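Local coordinates for protein GDSL-like Lipase (Parabacteroides distasonis, PDB 3P94) that is a GDSL-like serine hydrolase of the SGNH superfamily, probably cleaving ester bonds of lipids such as lysophospholipids, at residues 23-37 / 43-57. Numbering follows the deposited sequence.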
loop_
_atom_site.group_PDB
_atom_site.type_symbol
_atom_site.label_atom_id
_atom_site.label_comp_id
_atom_site.label_asym_id
_atom_site.label_seq_id
_atom_site.Cartn_x
_atom_site.Cartn_y
_atom_site.Cartn_z
ATOM N N SER A 23 -12.680 -12.513 -6.832
ATOM C CA SER A 23 -12.349 -12.352 -5.416
ATOM C C SER A 23 -13.036 -11.115 -4.839
ATOM O O SER A 23 -13.773 -10.429 -5.551
ATOM C CB SER A 23 -10.837 -12.281 -5.228
ATOM O OG SER A 23 -10.258 -11.218 -5.968
ATOM N N ASN A 24 -12.811 -10.839 -3.543
ATOM C CA ASN A 24 -13.460 -9.740 -2.844
ATOM C C ASN A 24 -12.589 -8.470 -2.883
ATOM O O ASN A 24 -12.820 -7.594 -3.722
ATOM C CB ASN A 24 -13.804 -10.166 -1.414
ATOM C CG ASN A 24 -14.462 -9.110 -0.565
ATOM O OD1 ASN A 24 -15.255 -8.302 -1.026
ATOM N ND2 ASN A 24 -14.147 -9.104 0.709
ATOM N N VAL A 25 -11.592 -8.368 -1.986
ATOM C CA VAL A 25 -10.702 -7.212 -1.894
ATOM C C VAL A 25 -9.268 -7.697 -1.826
ATOM O O VAL A 25 -8.942 -8.566 -1.013
ATOM C CB VAL A 25 -11.021 -6.292 -0.668
ATOM C CG1 VAL A 25 -10.059 -5.109 -0.599
ATOM C CG2 VAL A 25 -12.470 -5.801 -0.668
ATOM N N VAL A 26 -8.408 -7.110 -2.651
ATOM C CA VAL A 26 -6.997 -7.410 -2.676
ATOM C C VAL A 26 -6.252 -6.239 -2.018
ATOM O O VAL A 26 -6.545 -5.086 -2.319
ATOM C CB VAL A 26 -6.520 -7.681 -4.129
ATOM C CG1 VAL A 26 -4.988 -7.663 -4.240
ATOM C CG2 VAL A 26 -7.089 -9.005 -4.647
ATOM N N PHE A 27 -5.331 -6.538 -1.099
ATOM C CA PHE A 27 -4.481 -5.530 -0.461
ATOM C C PHE A 27 -3.135 -5.546 -1.179
ATOM O O PHE A 27 -2.382 -6.523 -1.072
ATOM C CB PHE A 27 -4.316 -5.789 1.056
ATOM C CG PHE A 27 -5.439 -5.260 1.930
ATOM C CD1 PHE A 27 -6.740 -5.713 1.766
ATOM C CD2 PHE A 27 -5.180 -4.345 2.945
ATOM C CE1 PHE A 27 -7.772 -5.214 2.561
ATOM C CE2 PHE A 27 -6.204 -3.873 3.763
ATOM C CZ PHE A 27 -7.492 -4.317 3.573
HETATM N N MSE A 28 -2.871 -4.487 -1.949
HETATM C CA MSE A 28 -1.630 -4.302 -2.708
HETATM C C MSE A 28 -0.720 -3.392 -1.877
HETATM O O MSE A 28 -1.153 -2.330 -1.401
HETATM C CB MSE A 28 -1.988 -3.714 -4.109
HETATM C CG MSE A 28 -0.806 -3.317 -4.980
HETATM SE SE MSE A 28 0.551 -4.734 -5.171
HETATM C CE MSE A 28 -0.483 -6.162 -5.676
ATOM N N GLY A 29 0.516 -3.830 -1.661
ATOM C CA GLY A 29 1.440 -3.033 -0.883
ATOM C C GLY A 29 2.861 -3.533 -0.751
ATOM O O GLY A 29 3.308 -4.461 -1.438
ATOM N N ASN A 30 3.569 -2.870 0.143
ATOM C CA ASN A 30 4.976 -3.077 0.458
ATOM C C ASN A 30 5.138 -3.820 1.799
ATOM O O ASN A 30 4.315 -4.681 2.124
ATOM C CB ASN A 30 5.676 -1.716 0.474
ATOM C CG ASN A 30 5.003 -0.651 1.329
ATOM O OD1 ASN A 30 4.512 -0.895 2.452
ATOM N ND2 ASN A 30 4.990 0.563 0.822
ATOM N N SER A 31 6.205 -3.480 2.564
ATOM C CA SER A 31 6.530 -4.094 3.857
ATOM C C SER A 31 5.445 -3.840 4.922
ATOM O O SER A 31 5.265 -4.664 5.824
ATOM C CB SER A 31 7.888 -3.604 4.357
ATOM O OG SER A 31 8.051 -2.210 4.151
ATOM N N ILE A 32 4.719 -2.723 4.820
ATOM C CA ILE A 32 3.637 -2.421 5.777
ATOM C C ILE A 32 2.484 -3.428 5.571
ATOM O O ILE A 32 1.970 -3.968 6.547
ATOM C CB ILE A 32 3.181 -0.944 5.706
ATOM C CG1 ILE A 32 4.367 -0.035 6.143
ATOM C CG2 ILE A 32 1.959 -0.708 6.597
ATOM C CD1 ILE A 32 4.214 1.435 5.834
ATOM N N THR A 33 2.130 -3.723 4.318
ATOM C CA THR A 33 1.098 -4.717 4.022
ATOM C C THR A 33 1.670 -6.120 4.333
ATOM O O THR A 33 0.984 -6.936 4.940
ATOM C CB THR A 33 0.595 -4.575 2.563
ATOM O OG1 THR A 33 0.104 -3.245 2.365
ATOM C CG2 THR A 33 -0.518 -5.562 2.232
ATOM N N ASP A 34 2.933 -6.377 3.946
ATOM C CA ASP A 34 3.601 -7.677 4.186
ATOM C C ASP A 34 3.785 -7.992 5.707
ATOM O O ASP A 34 3.818 -9.158 6.096
ATOM C CB ASP A 34 4.961 -7.745 3.462
ATOM C CG ASP A 34 5.418 -9.141 3.052
ATOM O OD1 ASP A 34 4.682 -10.119 3.323
ATOM O OD2 ASP A 34 6.481 -9.251 2.415
ATOM N N GLY A 35 3.865 -6.960 6.543
ATOM C CA GLY A 35 4.028 -7.119 7.984
ATOM C C GLY A 35 2.734 -7.321 8.749
ATOM O O GLY A 35 2.753 -7.601 9.954
ATOM N N TRP A 36 1.598 -7.184 8.063
ATOM C CA TRP A 36 0.287 -7.294 8.676
ATOM C C TRP A 36 -0.023 -8.727 9.117
ATOM O O TRP A 36 -0.474 -8.891 10.252
ATOM C CB TRP A 36 -0.809 -6.767 7.738
ATOM C CG TRP A 36 -2.001 -6.158 8.435
ATOM C CD1 TRP A 36 -2.562 -6.553 9.618
ATOM C CD2 TRP A 36 -2.784 -5.052 7.969
ATOM N NE1 TRP A 36 -3.616 -5.732 9.938
ATOM C CE2 TRP A 36 -3.772 -4.797 8.944
ATOM C CE3 TRP A 36 -2.704 -4.207 6.849
ATOM C CZ2 TRP A 36 -4.695 -3.744 8.819
ATOM C CZ3 TRP A 36 -3.635 -3.180 6.708
ATOM C CH2 TRP A 36 -4.621 -2.963 7.675
ATOM N N TRP A 37 0.211 -9.750 8.255
ATOM C CA TRP A 37 -0.068 -11.157 8.617
ATOM C C TRP A 37 0.736 -11.602 9.882
ATOM O O TRP A 37 0.088 -12.090 10.797
ATOM C CB TRP A 37 0.166 -12.125 7.445
ATOM C CG TRP A 37 -0.174 -13.549 7.784
ATOM C CD1 TRP A 37 -1.389 -14.150 7.667
ATOM C CD2 TRP A 37 0.712 -14.539 8.339
ATOM N NE1 TRP A 37 -1.325 -15.445 8.129
ATOM C CE2 TRP A 37 -0.045 -15.714 8.538
ATOM C CE3 TRP A 37 2.079 -14.549 8.676
ATOM C CZ2 TRP A 37 0.513 -16.884 9.079
ATOM C CZ3 TRP A 37 2.633 -15.710 9.186
ATOM C CH2 TRP A 37 1.859 -16.864 9.375
ATOM N N PHE A 43 -6.384 -11.461 10.094
ATOM C CA PHE A 43 -6.980 -10.212 9.571
ATOM C C PHE A 43 -7.558 -10.373 8.157
ATOM O O PHE A 43 -8.684 -9.939 7.895
ATOM C CB PHE A 43 -5.992 -9.022 9.587
ATOM C CG PHE A 43 -6.504 -7.809 8.842
ATOM C CD1 PHE A 43 -7.641 -7.135 9.272
ATOM C CD2 PHE A 43 -5.888 -7.383 7.668
ATOM C CE1 PHE A 43 -8.136 -6.039 8.557
ATOM C CE2 PHE A 43 -6.388 -6.291 6.950
ATOM C CZ PHE A 43 -7.506 -5.628 7.398
ATOM N N PHE A 44 -6.769 -10.926 7.245
ATOM C CA PHE A 44 -7.215 -11.062 5.864
ATOM C C PHE A 44 -8.263 -12.169 5.733
ATOM O O PHE A 44 -9.291 -11.937 5.114
ATOM C CB PHE A 44 -6.026 -11.305 4.926
ATOM C CG PHE A 44 -5.016 -10.183 4.968
ATOM C CD1 PHE A 44 -5.231 -9.004 4.263
ATOM C CD2 PHE A 44 -3.864 -10.290 5.748
ATOM C CE1 PHE A 44 -4.299 -7.960 4.307
ATOM C CE2 PHE A 44 -2.943 -9.230 5.810
ATOM C CZ PHE A 44 -3.169 -8.075 5.086
ATOM N N ILE A 45 -8.015 -13.345 6.333
ATOM C CA ILE A 45 -8.898 -14.509 6.244
ATOM C C ILE A 45 -10.299 -14.219 6.832
ATOM O O ILE A 45 -11.279 -14.579 6.190
ATOM C CB ILE A 45 -8.211 -15.750 6.905
ATOM C CG1 ILE A 45 -7.135 -16.375 5.988
ATOM C CG2 ILE A 45 -9.190 -16.772 7.403
ATOM C CD1 ILE A 45 -5.872 -16.953 6.785
ATOM N N ARG A 46 -10.406 -13.574 8.017
ATOM C CA ARG A 46 -11.723 -13.318 8.644
ATOM C C ARG A 46 -12.577 -12.302 7.869
ATOM O O ARG A 46 -13.797 -12.287 8.012
ATOM C CB ARG A 46 -11.588 -12.890 10.113
ATOM C CG ARG A 46 -10.968 -11.505 10.366
ATOM C CD ARG A 46 -10.656 -11.351 11.845
ATOM N NE ARG A 46 -10.117 -10.028 12.162
ATOM C CZ ARG A 46 -8.894 -9.810 12.630
ATOM N NH1 ARG A 46 -8.065 -10.827 12.844
ATOM N NH2 ARG A 46 -8.490 -8.576 12.890
ATOM N N ASN A 47 -11.945 -11.490 7.017
ATOM C CA ASN A 47 -12.655 -10.497 6.222
ATOM C C ASN A 47 -12.751 -10.883 4.741
ATOM O O ASN A 47 -13.339 -10.133 3.955
ATOM C CB ASN A 47 -11.942 -9.174 6.359
ATOM C CG ASN A 47 -12.119 -8.528 7.694
ATOM O OD1 ASN A 47 -13.220 -8.118 8.058
ATOM N ND2 ASN A 47 -11.031 -8.393 8.438
ATOM N N ASN A 48 -12.178 -12.042 4.361
ATOM C CA ASN A 48 -12.103 -12.537 2.988
ATOM C C ASN A 48 -11.329 -11.522 2.126
ATOM O O ASN A 48 -11.779 -11.115 1.061
ATOM C CB ASN A 48 -13.498 -12.880 2.402
ATOM C CG ASN A 48 -13.471 -13.585 1.057
ATOM O OD1 ASN A 48 -12.515 -14.296 0.705
ATOM N ND2 ASN A 48 -14.520 -13.378 0.264
ATOM N N PHE A 49 -10.167 -11.089 2.626
ATOM C CA PHE A 49 -9.256 -10.194 1.914
ATOM C C PHE A 49 -8.074 -11.005 1.396
ATOM O O PHE A 49 -7.687 -11.995 2.026
ATOM C CB PHE A 49 -8.762 -9.038 2.815
ATOM C CG PHE A 49 -9.795 -8.083 3.377
ATOM C CD1 PHE A 49 -11.017 -7.891 2.735
ATOM C CD2 PHE A 49 -9.522 -7.330 4.514
ATOM C CE1 PHE A 49 -11.957 -6.987 3.242
ATOM C CE2 PHE A 49 -10.460 -6.417 5.014
ATOM C CZ PHE A 49 -11.673 -6.258 4.378
ATOM N N VAL A 50 -7.505 -10.589 0.261
ATOM C CA VAL A 50 -6.353 -11.259 -0.337
ATOM C C VAL A 50 -5.131 -10.382 -0.063
ATOM O O VAL A 50 -5.102 -9.232 -0.490
ATOM C CB VAL A 50 -6.555 -11.555 -1.849
ATOM C CG1 VAL A 50 -5.302 -12.163 -2.466
ATOM C CG2 VAL A 50 -7.748 -12.468 -2.075
ATOM N N ASP A 51 -4.142 -10.919 0.659
ATOM C CA ASP A 51 -2.925 -10.191 1.028
ATOM C C ASP A 51 -1.875 -10.354 -0.076
ATOM O O ASP A 51 -1.418 -11.463 -0.348
ATOM C CB ASP A 51 -2.419 -10.707 2.399
ATOM C CG ASP A 51 -1.023 -10.279 2.837
ATOM O OD1 ASP A 51 -0.501 -9.260 2.287
ATOM O OD2 ASP A 51 -0.467 -10.930 3.759
ATOM N N ARG A 52 -1.512 -9.246 -0.722
ATOM C CA ARG A 52 -0.518 -9.263 -1.790
ATOM C C ARG A 52 0.594 -8.227 -1.532
ATOM O O ARG A 52 1.174 -7.680 -2.471
ATOM C CB ARG A 52 -1.187 -9.080 -3.174
ATOM C CG ARG A 52 -2.009 -10.305 -3.654
ATOM C CD ARG A 52 -1.111 -11.525 -3.882
ATOM N NE ARG A 52 -1.820 -12.743 -4.273
ATOM C CZ ARG A 52 -2.215 -13.688 -3.426
ATOM N NH1 ARG A 52 -2.014 -13.551 -2.124
ATOM N NH2 ARG A 52 -2.828 -14.772 -3.873
ATOM N N GLY A 53 0.926 -8.023 -0.254
ATOM C CA GLY A 53 2.017 -7.135 0.139
ATOM C C GLY A 53 3.364 -7.811 -0.036
ATOM O O GLY A 53 3.475 -9.012 0.209
ATOM N N ILE A 54 4.380 -7.081 -0.518
ATOM C CA ILE A 54 5.742 -7.630 -0.679
ATOM C C ILE A 54 6.751 -6.638 -0.116
ATOM O O ILE A 54 6.878 -5.519 -0.640
ATOM C CB ILE A 54 6.112 -8.038 -2.134
ATOM C CG1 ILE A 54 5.214 -9.189 -2.646
ATOM C CG2 ILE A 54 7.599 -8.484 -2.195
ATOM C CD1 ILE A 54 5.505 -9.678 -4.091
ATOM N N SER A 55 7.505 -7.071 0.921
ATOM C CA SER A 55 8.522 -6.253 1.569
ATOM C C SER A 55 9.494 -5.601 0.579
ATOM O O SER A 55 9.923 -6.251 -0.368
ATOM C CB SER A 55 9.318 -7.085 2.563
ATOM O OG SER A 55 8.479 -7.474 3.636
ATOM N N GLY A 56 9.806 -4.325 0.832
ATOM C CA GLY A 56 10.765 -3.530 0.072
ATOM C C GLY A 56 10.359 -3.014 -1.294
ATOM O O GLY A 56 11.131 -2.279 -1.917
ATOM N N GLN A 57 9.159 -3.373 -1.771
ATOM C CA GLN A 57 8.721 -2.976 -3.106
ATOM C C GLN A 57 8.350 -1.499 -3.209
ATOM O O GLN A 57 7.830 -0.907 -2.261
ATOM C CB GLN A 57 7.540 -3.828 -3.574
ATOM C CG GLN A 57 7.960 -5.247 -3.941
ATOM C CD GLN A 57 7.167 -5.829 -5.085
ATOM O OE1 GLN A 57 6.017 -5.458 -5.334
ATOM N NE2 GLN A 57 7.785 -6.743 -5.832
HETATM O O HOH W 1 -11.181 -12.562 -1.917
HETATM O O HOH W 2 6.422 1.486 -1.297
HETATM O O HOH W 3 0.982 -9.564 5.496
#
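D34 OD2 takes two bonds from S55, one from its backbone N at 2.8 Å and one from its hydroxyl OG, which comes in above the carboxylate plane. With R11 in a salt bridge to D34 OD1, the carboxylate is held at both oxygens. This grip lies near the C-terminal ends of two parallel strands, 25-29 and 49-53, neighbours in the flavodoxin-like sheet of the SGNH hydrolase fold. Their axes run 4.6 Å apart, and 49-53 is an edge strand of the sheet. In the ladder, V50 N donates to V25 O and F27 N to V50 O, each at 2.8 Å, the second nearly straight at 175°; R52 N to F27 O is more bent. Further along, I54 N donates to G29 O. N30 is the N-cap of helix 31-34, its OD1 accepting from I32 N. In the conformer described, S31 OG bonds H182 NE2, consistent with the Ser-His pair of a catalytic triad. At the other end of the ladder, N24 ND2 bonds N48 O at 3.1 Å; N48 O lies near the amide plane of N24, but ND2 stands above the carbonyl plane of N48, not on a lone pair.

On the sheet face carrying F27, D51 and F49, an aromatic cluster packs the connection against the strands. The W36 five-membered ring and the F43 ring form an offset stack, planes 4° apart and centroids 4.3 Å apart. F44 turns its edge to two faces, those of F27 and W36; CG placed beside the backbone N (chi1 -60°) brings CE1 to 3.8 Å from F27 CG. F49 meets F27 obliquely, and I199 of helix 185-202 packs on both. Nearby, a water accepts from W37 N and lies near T33 O and D51 OD2, while T33 CG2 lies 3.6 Å from G53 CA.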